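Local coordinates for protein GDP-L-fucose synthase (Campylobacter jejuni subsp. jejuni serotype O:2, PDB 7M13) that makes GDP-D-glycero-L-gluco-heptose for the capsular polysaccharide, as an NADPH-dependent enzyme of the fucose synthase subfamily, at residues G280-Y285 / H331-L335; K239-E243 / T314-M319; P61-T67 / V103-F109. All coordinates share one frame; numbering follows the deposited sequence.

Interaction 1. Residues G280-Y285 / H331-L335; sequences GTGIDY and HKIEL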
loop_
_atom_site.group_PDB
_atom_site.type_symbol
_atom_site.label_atom_id
_atom_site.label_comp_id
_atom_site.label_asym_id
_atom_site.label_seq_id
_atom_site.Cartn_x
_atom_site.Cartn_y
_atom_site.Cartn_z
ATOM N N GLY B 280 -4.971 17.472 -15.172
ATOM C CA GLY B 280 -5.749 18.600 -14.655
ATOM C C GLY B 280 -5.656 19.760 -15.619
ATOM O O GLY B 280 -5.084 19.628 -16.680
ATOM N N THR B 281 -6.209 20.890 -15.212
ATOM C CA THR B 281 -6.212 22.111 -16.047
ATOM C C THR B 281 -5.158 23.103 -15.553
ATOM O O THR B 281 -4.911 24.050 -16.284
ATOM C CB THR B 281 -7.600 22.762 -16.040
ATOM O OG1 THR B 281 -7.863 23.234 -14.720
ATOM C CG2 THR B 281 -8.701 21.830 -16.495
ATOM N N GLY B 282 -4.596 22.892 -14.366
ATOM C CA GLY B 282 -3.498 23.704 -13.819
ATOM C C GLY B 282 -4.012 24.944 -13.127
ATOM O O GLY B 282 -3.203 25.732 -12.629
ATOM N N ILE B 283 -5.331 25.083 -13.038
ATOM C CA ILE B 283 -5.997 26.319 -12.553
ATOM C C ILE B 283 -7.002 25.906 -11.490
ATOM O O ILE B 283 -7.743 24.903 -11.716
ATOM C CB ILE B 283 -6.677 27.037 -13.735
ATOM C CG1 ILE B 283 -5.662 27.387 -14.831
ATOM C CG2 ILE B 283 -7.422 28.263 -13.239
ATOM C CD1 ILE B 283 -6.191 27.301 -16.251
ATOM N N ASP B 284 -7.066 26.612 -10.370
ATOM C CA ASP B 284 -8.119 26.352 -9.370
ATOM C C ASP B 284 -8.985 27.601 -9.195
ATOM O O ASP B 284 -8.616 28.668 -9.751
ATOM C CB ASP B 284 -7.565 25.832 -8.048
ATOM C CG ASP B 284 -6.657 26.762 -7.272
ATOM O OD1 ASP B 284 -6.415 27.890 -7.743
ATOM O OD2 ASP B 284 -6.180 26.312 -6.203
ATOM N N TYR B 285 -10.083 27.399 -8.478
ATOM C CA TYR B 285 -11.142 28.412 -8.269
ATOM C C TYR B 285 -11.607 28.327 -6.827
ATOM O O TYR B 285 -11.727 27.220 -6.274
ATOM C CB TYR B 285 -12.309 28.166 -9.214
ATOM C CG TYR B 285 -11.988 28.324 -10.680
ATOM C CD1 TYR B 285 -12.243 29.508 -11.338
ATOM C CD2 TYR B 285 -11.467 27.282 -11.425
ATOM C CE1 TYR B 285 -12.004 29.657 -12.690
ATOM C CE2 TYR B 285 -11.200 27.415 -12.775
ATOM C CZ TYR B 285 -11.461 28.611 -13.415
ATOM O OH TYR B 285 -11.225 28.763 -14.752
ATOM N N HIS B 331 -5.106 20.605 -21.380
ATOM C CA HIS B 331 -6.573 20.568 -21.358
ATOM C C HIS B 331 -7.134 21.502 -22.439
ATOM O O HIS B 331 -6.478 22.489 -22.776
ATOM C CB HIS B 331 -7.060 20.953 -19.978
ATOM C CG HIS B 331 -6.960 22.401 -19.702
ATOM N ND1 HIS B 331 -5.787 23.003 -19.327
ATOM C CD2 HIS B 331 -7.918 23.355 -19.691
ATOM C CE1 HIS B 331 -6.012 24.298 -19.148
ATOM N NE2 HIS B 331 -7.308 24.534 -19.376
ATOM N N LYS B 332 -8.336 21.198 -22.869
ATOM C CA LYS B 332 -9.093 22.020 -23.847
ATOM C C LYS B 332 -10.338 22.669 -23.234
ATOM O O LYS B 332 -10.830 23.623 -23.865
ATOM C CB LYS B 332 -9.563 21.139 -24.997
ATOM C CG LYS B 332 -8.460 20.460 -25.787
ATOM C CD LYS B 332 -9.014 19.474 -26.804
ATOM C CE LYS B 332 -7.932 18.720 -27.552
ATOM N NZ LYS B 332 -8.307 18.453 -28.962
ATOM N N ILE B 333 -10.917 22.125 -22.162
ATOM C CA ILE B 333 -12.251 22.555 -21.662
ATOM C C ILE B 333 -12.023 23.475 -20.471
ATOM O O ILE B 333 -11.631 23.005 -19.400
ATOM C CB ILE B 333 -13.159 21.357 -21.326
ATOM C CG1 ILE B 333 -13.386 20.469 -22.545
ATOM C CG2 ILE B 333 -14.471 21.840 -20.745
ATOM C CD1 ILE B 333 -14.161 19.226 -22.245
ATOM N N GLU B 334 -12.297 24.771 -20.648
ATOM C CA GLU B 334 -12.316 25.727 -19.523
ATOM C C GLU B 334 -13.580 25.482 -18.702
ATOM O O GLU B 334 -14.571 24.983 -19.238
ATOM C CB GLU B 334 -12.233 27.168 -20.032
ATOM C CG GLU B 334 -10.951 27.492 -20.798
ATOM C CD GLU B 334 -9.624 27.042 -20.187
ATOM O OE1 GLU B 334 -9.455 27.110 -18.948
ATOM O OE2 GLU B 334 -8.738 26.654 -20.970
ATOM N N LEU B 335 -13.504 25.760 -17.419
ATOM C CA LEU B 335 -14.530 25.371 -16.431
ATOM C C LEU B 335 -15.926 25.885 -16.836
ATOM O O LEU B 335 -16.881 25.082 -16.817
ATOM C CB LEU B 335 -14.099 25.834 -15.050
ATOM C CG LEU B 335 -15.001 25.372 -13.907
ATOM C CD1 LEU B 335 -15.130 23.855 -13.864
ATOM C CD2 LEU B 335 -14.480 25.880 -12.584
HETATM O O HOH W 1 -3.665 21.192 -18.695
HETATM O O HOH W 2 -10.861 26.757 -16.533
#

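Interaction 2. Residues K239-E243 / T314-M319; sequences KVRRE and TMDRLM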
loop_
_atom_site.group_PDB
_atom_site.type_symbol
_atom_site.label_atom_id
_atom_site.label_comp_id
_atom_site.label_asym_id
_atom_site.label_seq_id
_atom_site.Cartn_x
_atom_site.Cartn_y
_atom_site.Cartn_z
ATOM N N LYS B 239 -13.819 30.794 0.374
ATOM C CA LYS B 239 -12.411 30.955 -0.076
ATOM C C LYS B 239 -11.796 29.585 -0.401
ATOM O O LYS B 239 -10.782 29.573 -1.105
ATOM C CB LYS B 239 -11.593 31.716 0.974
ATOM C CG LYS B 239 -12.046 33.150 1.221
ATOM C CD LYS B 239 -11.247 33.866 2.300
ATOM C CE LYS B 239 -11.804 35.232 2.655
ATOM N NZ LYS B 239 -12.509 35.224 3.961
ATOM N N VAL B 240 -12.387 28.477 0.052
ATOM C CA VAL B 240 -11.898 27.094 -0.244
ATOM C C VAL B 240 -11.681 26.957 -1.759
ATOM O O VAL B 240 -12.609 27.232 -2.522
ATOM C CB VAL B 240 -12.875 26.013 0.258
ATOM C CG1 VAL B 240 -12.676 24.694 -0.466
ATOM C CG2 VAL B 240 -12.789 25.801 1.764
ATOM N N ARG B 241 -10.490 26.528 -2.189
ATOM C CA ARG B 241 -10.186 26.411 -3.637
ATOM C C ARG B 241 -10.240 24.942 -4.056
ATOM O O ARG B 241 -9.857 24.076 -3.269
ATOM C CB ARG B 241 -8.833 27.033 -3.979
ATOM C CG ARG B 241 -8.716 28.484 -3.524
ATOM C CD ARG B 241 -7.451 29.169 -3.988
ATOM N NE ARG B 241 -7.478 29.419 -5.406
ATOM C CZ ARG B 241 -8.139 30.388 -6.018
ATOM N NH1 ARG B 241 -8.855 31.265 -5.322
ATOM N NH2 ARG B 241 -8.078 30.485 -7.333
ATOM N N ARG B 242 -10.688 24.703 -5.279
ATOM C CA ARG B 242 -10.716 23.349 -5.878
ATOM C C ARG B 242 -10.357 23.466 -7.352
ATOM O O ARG B 242 -10.643 24.527 -7.951
ATOM C CB ARG B 242 -12.120 22.756 -5.754
ATOM C CG ARG B 242 -12.412 22.127 -4.405
ATOM C CD ARG B 242 -13.819 21.590 -4.429
ATOM N NE ARG B 242 -14.291 21.256 -3.099
ATOM C CZ ARG B 242 -14.962 22.076 -2.301
ATOM N NH1 ARG B 242 -15.356 21.650 -1.111
ATOM N NH2 ARG B 242 -15.245 23.307 -2.696
ATOM N N GLU B 243 -9.726 22.412 -7.883
ATOM C CA GLU B 243 -9.367 22.195 -9.291
ATOM C C GLU B 243 -10.416 21.214 -9.821
ATOM O O GLU B 243 -10.897 20.386 -9.016
ATOM C CB GLU B 243 -7.995 21.513 -9.354
ATOM C CG GLU B 243 -7.455 21.391 -10.742
ATOM C CD GLU B 243 -6.209 20.563 -10.830
ATOM O OE1 GLU B 243 -5.778 19.879 -9.781
ATOM O OE2 GLU B 243 -5.640 20.596 -11.925
ATOM N N THR B 314 -11.559 20.770 1.376
ATOM C CA THR B 314 -11.515 21.680 2.554
ATOM C C THR B 314 -10.179 22.435 2.591
ATOM O O THR B 314 -10.228 23.664 2.724
ATOM C CB THR B 314 -11.788 20.920 3.857
ATOM O OG1 THR B 314 -12.981 20.161 3.666
ATOM C CG2 THR B 314 -11.948 21.835 5.051
ATOM N N MET B 315 -9.036 21.745 2.473
ATOM C CA MET B 315 -7.724 22.384 2.157
ATOM C C MET B 315 -7.592 22.534 0.639
ATOM O O MET B 315 -8.142 21.695 -0.087
ATOM C CB MET B 315 -6.540 21.577 2.695
ATOM C CG MET B 315 -6.162 21.958 4.117
ATOM S SD MET B 315 -4.752 21.001 4.726
ATOM C CE MET B 315 -3.401 22.102 4.309
ATOM N N ASP B 316 -6.969 23.623 0.192
ATOM C CA ASP B 316 -6.767 23.901 -1.248
ATOM C C ASP B 316 -5.964 22.722 -1.817
ATOM O O ASP B 316 -5.055 22.246 -1.121
ATOM C CB ASP B 316 -6.059 25.241 -1.446
ATOM C CG ASP B 316 -6.834 26.485 -1.020
ATOM O OD1 ASP B 316 -7.993 26.359 -0.536
ATOM O OD2 ASP B 316 -6.274 27.584 -1.215
ATOM N N ARG B 317 -6.315 22.221 -3.002
ATOM C CA ARG B 317 -5.549 21.165 -3.707
ATOM C C ARG B 317 -5.522 21.532 -5.174
ATOM O O ARG B 317 -6.598 21.697 -5.763
ATOM C CB ARG B 317 -6.151 19.754 -3.600
ATOM C CG ARG B 317 -6.384 19.294 -2.178
ATOM C CD ARG B 317 -5.023 19.120 -1.536
ATOM N NE ARG B 317 -4.647 17.728 -1.530
ATOM C CZ ARG B 317 -3.572 17.259 -0.915
ATOM N NH1 ARG B 317 -3.380 15.956 -0.881
ATOM N NH2 ARG B 317 -2.708 18.084 -0.352
ATOM N N LEU B 318 -4.336 21.607 -5.760
ATOM C CA LEU B 318 -4.178 21.931 -7.185
ATOM C C LEU B 318 -2.978 21.146 -7.673
ATOM O O LEU B 318 -1.899 21.315 -7.062
ATOM C CB LEU B 318 -3.911 23.442 -7.310
ATOM C CG LEU B 318 -3.468 23.930 -8.683
ATOM C CD1 LEU B 318 -4.519 23.634 -9.725
ATOM C CD2 LEU B 318 -3.147 25.415 -8.635
ATOM N N MET B 319 -3.143 20.400 -8.755
ATOM C CA MET B 319 -2.008 19.670 -9.371
ATOM C C MET B 319 -1.061 20.622 -10.097
ATOM O O MET B 319 -1.520 21.491 -10.839
ATOM C CB MET B 319 -2.481 18.632 -10.380
ATOM C CG MET B 319 -3.274 17.474 -9.814
ATOM S SD MET B 319 -2.534 16.763 -8.346
ATOM C CE MET B 319 -3.566 15.300 -8.245
HETATM O O HOH W 3 -8.294 28.858 0.514
HETATM O O HOH W 4 -9.473 21.544 -2.644
HETATM O O HOH W 5 -8.867 20.480 -6.012
#

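Interaction 3. Residues P61-T67 / V103-F109; sequences PEYVFLT and VKKLVFF. With NAP (NADP nicotinamide-adenine-dinucleotide phosphate), chain E.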
loop_
_atom_site.group_PDB
_atom_site.type_symbol
_atom_site.label_atom_id
_atom_site.label_comp_id
_atom_site.label_asym_id
_atom_site.label_seq_id
_atom_site.Cartn_x
_atom_site.Cartn_y
_atom_site.Cartn_z
ATOM N N PRO B 61 -8.140 -8.848 -23.464
ATOM C CA PRO B 61 -8.058 -7.462 -23.910
ATOM C C PRO B 61 -6.611 -7.039 -24.178
ATOM O O PRO B 61 -5.668 -7.502 -23.550
ATOM C CB PRO B 61 -8.701 -6.665 -22.770
ATOM C CG PRO B 61 -8.453 -7.512 -21.550
ATOM C CD PRO B 61 -8.533 -8.942 -22.045
ATOM N N GLU B 62 -6.425 -6.130 -25.135
ATOM C CA GLU B 62 -5.097 -5.633 -25.530
ATOM C C GLU B 62 -4.746 -4.355 -24.763
ATOM O O GLU B 62 -3.591 -4.147 -24.521
ATOM C CB GLU B 62 -5.109 -5.336 -27.031
ATOM C CG GLU B 62 -5.250 -6.590 -27.889
ATOM C CD GLU B 62 -5.266 -6.246 -29.364
ATOM O OE1 GLU B 62 -4.174 -5.933 -29.913
ATOM O OE2 GLU B 62 -6.374 -6.250 -29.929
ATOM N N TYR B 63 -5.745 -3.590 -24.363
ATOM C CA TYR B 63 -5.601 -2.278 -23.683
ATOM C C TYR B 63 -6.633 -2.244 -22.578
ATOM O O TYR B 63 -7.780 -2.714 -22.731
ATOM C CB TYR B 63 -5.799 -1.115 -24.667
ATOM C CG TYR B 63 -4.708 -1.113 -25.688
ATOM C CD1 TYR B 63 -3.512 -0.471 -25.467
ATOM C CD2 TYR B 63 -4.870 -1.757 -26.899
ATOM C CE1 TYR B 63 -2.487 -0.508 -26.384
ATOM C CE2 TYR B 63 -3.854 -1.810 -27.834
ATOM C CZ TYR B 63 -2.652 -1.186 -27.577
ATOM O OH TYR B 63 -1.631 -1.244 -28.488
ATOM N N VAL B 64 -6.250 -1.705 -21.423
ATOM C CA VAL B 64 -7.126 -1.610 -20.244
ATOM C C VAL B 64 -7.151 -0.172 -19.725
ATOM O O VAL B 64 -6.064 0.435 -19.505
ATOM C CB VAL B 64 -6.631 -2.568 -19.145
ATOM C CG1 VAL B 64 -7.451 -2.398 -17.882
ATOM C CG2 VAL B 64 -6.653 -4.031 -19.616
ATOM N N PHE B 65 -8.344 0.375 -19.528
ATOM C CA PHE B 65 -8.582 1.601 -18.731
ATOM C C PHE B 65 -9.222 1.201 -17.432
ATOM O O PHE B 65 -10.362 0.678 -17.441
ATOM C CB PHE B 65 -9.425 2.610 -19.498
ATOM C CG PHE B 65 -8.805 3.128 -20.767
ATOM C CD1 PHE B 65 -8.038 4.283 -20.748
ATOM C CD2 PHE B 65 -9.084 2.559 -22.000
ATOM C CE1 PHE B 65 -7.462 4.789 -21.899
ATOM C CE2 PHE B 65 -8.516 3.081 -23.147
ATOM C CZ PHE B 65 -7.745 4.220 -23.102
ATOM N N LEU B 66 -8.498 1.374 -16.330
ATOM C CA LEU B 66 -8.976 0.901 -15.021
ATOM C C LEU B 66 -9.661 2.062 -14.317
ATOM O O LEU B 66 -8.940 2.862 -13.649
ATOM C CB LEU B 66 -7.802 0.348 -14.234
ATOM C CG LEU B 66 -8.133 -0.146 -12.843
ATOM C CD1 LEU B 66 -9.398 -0.997 -12.840
ATOM C CD2 LEU B 66 -6.919 -0.856 -12.275
ATOM N N THR B 67 -10.974 2.192 -14.424
ATOM C CA THR B 67 -11.688 3.324 -13.784
ATOM C C THR B 67 -12.487 2.882 -12.563
ATOM O O THR B 67 -12.918 3.760 -11.818
ATOM C CB THR B 67 -12.618 4.095 -14.742
ATOM O OG1 THR B 67 -13.905 3.457 -14.814
ATOM C CG2 THR B 67 -12.024 4.258 -16.114
ATOM N N VAL B 103 -1.535 -7.998 -21.738
ATOM C CA VAL B 103 -2.101 -6.668 -22.062
ATOM C C VAL B 103 -0.948 -5.783 -22.542
ATOM O O VAL B 103 0.152 -5.823 -21.974
ATOM C CB VAL B 103 -2.810 -6.084 -20.835
ATOM C CG1 VAL B 103 -2.947 -4.566 -20.968
ATOM C CG2 VAL B 103 -4.138 -6.770 -20.595
ATOM N N LYS B 104 -1.168 -5.045 -23.630
ATOM C CA LYS B 104 -0.126 -4.156 -24.166
ATOM C C LYS B 104 0.073 -2.930 -23.282
ATOM O O LYS B 104 1.216 -2.627 -22.956
ATOM C CB LYS B 104 -0.480 -3.754 -25.593
ATOM C CG LYS B 104 -0.513 -4.939 -26.524
ATOM C CD LYS B 104 -0.889 -4.606 -27.944
ATOM C CE LYS B 104 -0.730 -5.798 -28.867
ATOM N NZ LYS B 104 -1.763 -6.842 -28.614
ATOM N N LYS B 105 -0.997 -2.251 -22.903
ATOM C CA LYS B 105 -0.877 -1.044 -22.085
ATOM C C LYS B 105 -2.110 -0.884 -21.207
ATOM O O LYS B 105 -3.203 -1.328 -21.596
ATOM C CB LYS B 105 -0.768 0.141 -23.017
ATOM C CG LYS B 105 0.043 1.291 -22.533
ATOM C CD LYS B 105 0.535 2.075 -23.745
ATOM C CE LYS B 105 0.946 3.412 -23.242
ATOM N NZ LYS B 105 1.528 4.187 -24.337
ATOM N N LEU B 106 -1.913 -0.300 -20.031
ATOM C CA LEU B 106 -2.976 -0.060 -19.048
ATOM C C LEU B 106 -2.834 1.357 -18.532
ATOM O O LEU B 106 -1.697 1.797 -18.337
ATOM C CB LEU B 106 -2.815 -1.083 -17.912
ATOM C CG LEU B 106 -3.803 -0.999 -16.739
ATOM C CD1 LEU B 106 -4.057 -2.396 -16.169
ATOM C CD2 LEU B 106 -3.289 -0.076 -15.651
ATOM N N VAL B 107 -3.966 2.016 -18.335
ATOM C CA VAL B 107 -4.018 3.329 -17.650
ATOM C C VAL B 107 -4.857 3.180 -16.399
ATOM O O VAL B 107 -5.957 2.632 -16.452
ATOM C CB VAL B 107 -4.576 4.420 -18.561
ATOM C CG1 VAL B 107 -4.888 5.687 -17.762
ATOM C CG2 VAL B 107 -3.622 4.700 -19.696
ATOM N N PHE B 108 -4.299 3.568 -15.266
ATOM C CA PHE B 108 -4.943 3.560 -13.948
ATOM C C PHE B 108 -5.129 5.010 -13.520
ATOM O O PHE B 108 -4.271 5.851 -13.801
ATOM C CB PHE B 108 -4.068 2.812 -12.938
ATOM C CG PHE B 108 -4.493 2.924 -11.498
ATOM C CD1 PHE B 108 -5.744 2.480 -11.103
ATOM C CD2 PHE B 108 -3.610 3.371 -10.535
ATOM C CE1 PHE B 108 -6.144 2.565 -9.783
ATOM C CE2 PHE B 108 -4.015 3.467 -9.218
ATOM C CZ PHE B 108 -5.284 3.077 -8.859
ATOM N N PHE B 109 -6.145 5.306 -12.743
ATOM C CA PHE B 109 -6.408 6.681 -12.251
ATOM C C PHE B 109 -6.161 6.744 -10.752
ATOM O O PHE B 109 -6.749 5.954 -9.956
ATOM C CB PHE B 109 -7.812 7.124 -12.604
ATOM C CG PHE B 109 -8.024 7.178 -14.090
ATOM C CD1 PHE B 109 -7.620 8.290 -14.816
ATOM C CD2 PHE B 109 -8.471 6.063 -14.773
ATOM C CE1 PHE B 109 -7.780 8.315 -16.192
ATOM C CE2 PHE B 109 -8.622 6.099 -16.151
ATOM C CZ PHE B 109 -8.251 7.218 -16.856
HETATM P PA NAP E . -17.349 6.301 -10.410
HETATM O O1A NAP E . -17.472 6.301 -8.915
HETATM O O2A NAP E . -18.250 7.239 -11.176
HETATM O O5B NAP E . -17.593 4.874 -11.019
HETATM C C5B NAP E . -16.933 3.728 -10.481
HETATM C C4B NAP E . -17.449 2.542 -11.233
HETATM O O4B NAP E . -16.713 1.388 -10.761
HETATM C C3B NAP E . -18.945 2.239 -11.010
HETATM O O3B NAP E . -19.604 2.145 -12.268
HETATM C C2B NAP E . -18.932 0.939 -10.214
HETATM O O2B NAP E . -19.997 0.048 -10.548
HETATM C C1B NAP E . -17.618 0.309 -10.662
HETATM N N9A NAP E . -17.128 -0.644 -9.689
HETATM C C8A NAP E . -16.789 -0.419 -8.390
HETATM N N7A NAP E . -16.490 -1.507 -7.721
HETATM C C5A NAP E . -16.655 -2.520 -8.642
HETATM C C6A NAP E . -16.505 -3.915 -8.540
HETATM N N6A NAP E . -16.184 -4.554 -7.409
HETATM N N1A NAP E . -16.762 -4.637 -9.653
HETATM C C2A NAP E . -17.116 -4.000 -10.777
HETATM N N3A NAP E . -17.295 -2.694 -10.983
HETATM C C4A NAP E . -17.053 -2.007 -9.859
HETATM O O3 NAP E . -15.829 6.610 -10.793
HETATM P PN NAP E . -15.212 7.951 -11.365
HETATM O O1N NAP E . -15.683 9.074 -10.525
HETATM O O2N NAP E . -15.472 7.954 -12.819
HETATM O O5D NAP E . -13.647 7.693 -11.085
HETATM C C5D NAP E . -12.828 7.101 -12.067
HETATM C C4D NAP E . -11.430 7.041 -11.521
HETATM O O4D NAP E . -10.933 8.389 -11.294
HETATM C C3D NAP E . -11.288 6.296 -10.187
HETATM O O3D NAP E . -10.037 5.595 -10.126
HETATM C C2D NAP E . -11.338 7.433 -9.205
HETATM O O2D NAP E . -10.796 7.111 -7.928
HETATM C C1D NAP E . -10.540 8.499 -9.928
HETATM N N1N NAP E . -10.841 9.845 -9.390
HETATM C C2N NAP E . -12.096 10.383 -9.459
HETATM C C3N NAP E . -12.367 11.577 -8.882
HETATM C C7N NAP E . -13.715 12.204 -8.914
HETATM O O7N NAP E . -13.841 13.380 -8.514
HETATM N N7N NAP E . -14.728 11.478 -9.380
HETATM C C4N NAP E . -11.308 12.330 -8.239
HETATM C C5N NAP E . -9.997 11.721 -8.241
HETATM C C6N NAP E . -9.827 10.528 -8.722
HETATM P P2B NAP E . -21.479 0.286 -9.945
HETATM O O1X NAP E . -22.017 1.426 -10.763
HETATM O O2X NAP E . -21.390 0.532 -8.504
HETATM O O3X NAP E . -22.195 -1.050 -10.223
#

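Interaction 1. Residues G280-Y285 / H331-L335
Thr281 covers one face of the His331 imidazole. Its CB sits 3.6 Å from the ring centroid and only 3° off the ring normal, a CH-pi contact almost over the centre. The methyl Thr281 CG2 continues this cover and lies 3.6 Å from His331 CD2. CG of His331 lies between its backbone N and carbonyl carbon (chi1 75°), which brings the ring across Thr281. Two partners lie in plane at the edge of the imidazole. One is Glu334 OE1, and NE2 reaches both carboxylate oxygens of Glu334 in weak bonds. The other is a water 2.9 Å from His331 ND1. This water also donates to Gly280 O and accepts from His331 N, and so ties the start of both segments together. CD1 of Ile283 approaches the ring obliquely.

The second flat group is Tyr285. Leu335 CD2 lies over one face, offset toward the rim, 3.5 Å from Tyr285 CD2. The two side chains run past each other in opposite directions.

Both segments are mostly loop and lie in the C-terminal part of this NADP-dependent Rossmann-family chain. Residues 280-285 run from strand 277-278 into strand 285-286. The other segment leads into helix 335-347, with Glu334 at the N-cap position.

A second water stands in the plane of the tyrosine ring, 2.7 Å from Tyr285 OH. It donates to Glu334 OE1 and accepts from Leu335 N at 3.0 Å. One water therefore links the tyrosine hydroxyl to an amide of the first helical turn. Val290 and Met293 of helix 287-298 pack against both Tyr285 and Leu335.

Interaction 2. Residues K239-E243 / T314-M319
Met319 N donates to Glu243 OE1 at 2.9 Å in a nearly straight bond. Arg241 N donates to Asp316 OD1 at 3.0 Å. Each amide meets its carboxylate from above the plane, 47° out of it for Glu243 and 56° for Asp316. Glu243 stretches across with CG anti to its backbone N (chi1 -173°) and an extended chain beyond.

Two waters bridge the backbones. One donates to Arg241 O at 2.6 Å and also to Met315 O. Another accepts from Glu243 N and donates to Arg317 O at 2.6 Å. A third water joins Lys239 O to the Asp316 carboxylate, donating to both Lys239 O and Asp316 OD1.

Packing follows outside the polar links. The aliphatic part of Arg241 crosses the Asp316 carboxylate, with Arg241 CD 3.4 Å from Asp316 OD2. The guanidinium itself goes to Asp284. Leu318 CD1 lies against Glu243 CD at 3.7 Å. Val240 CG2 rests on Thr314 O at 3.5 Å.

Arg242 is predicted to bind substrate, as is Asp312, which falls in the unmodelled residues just before Thr314. Asn168 also donates to Glu243 OE1, so this oxygen has two N-H partners. Such a well-supplied carboxylate probably stays ionised. The paired acid-to-amide bonds and the bridging waters hold 314-319 alongside strand 241-246 without direct bonding between the two backbones.

Interaction 3. Residues P61-T67 / V103-F109
Val64 O is gripped by two groups of the neighbouring strand. Val107 N donates to it at 2.9 Å, and Leu106 CA makes a CA-H...O contact at 3.2 Å. Lys105 O is held in the same way, by Val64 N and by Tyr63 CA. Val64 thus bonds through its N to Lys105 and through its O to Val107, the residues on either side of Leu106, as in a parallel pair. Strands 63-66 and 105-109 run only 4° apart. Leu66 N bonds to Val107 O at 2.8 Å in an almost straight line (178°).

At the start of the pair, Lys104 N donates to Glu62 O. The two side chains lie side by side, and Lys104 NZ forms a salt bridge with Glu62 OE1 at 2.9 Å. It meets that oxygen on the anti side, close to the carboxylate plane. Lys104 bends at its last torsion (chi4 71°), which turns NZ in to the acid. Its CB lies off-centre over the Tyr63 ring.

Val64, Leu66, Leu106 and Phe108 share one face of the sheet. There Leu66 CD2 packs on Phe108 CD1 at 3.7 Å. The other face carries Tyr63, Phe65, Lys105 and Val107.

At the C-terminal end Leu66 O lies in plane at the edge of the Phe109 ring, 3.4 Å from Phe109 CD2. Phe109 O accepts a weak bond from O3D of NADP at 3.3 Å and a hydrogen bond from Lys144. Thr67 O lies close to C5D of the cofactor, while Thr67 OG1 is hydrogen-bonded to Ala14 O.

The strands belong to a Rossmann beta-alpha-beta crossover through helix 80-100. That helix packs on the Val64 and Leu106 face, and helix 247-260 covers Phe65 and Val107. Strand 11-14 pairs with 63-66, and strand 162-171 pairs with 105-111.

Interactions 1 and 2 are neighbours, with centres 13 Å apart. Strand 285-286 runs antiparallel to 241-246, and Tyr285 O lies 2.9 Å from Arg242 N. A salt bridge joins Asp284 OD1 to Arg241 NE. Glu243 OE2 also takes a weak bond from Thr281 N, so one carboxylate touches both contacts. Interaction 3 lies farther off, its centre about 25 Å from that of interaction 1 and 29 Å from that of interaction 2. The nicotinamide half of NADP reaches from interaction 3 toward the other two. The side chain of Met319 is about 7 Å from the bound NADP, and Gly280 is about 10 Å from it. Interactions 2 and 3 reach the same large sheet.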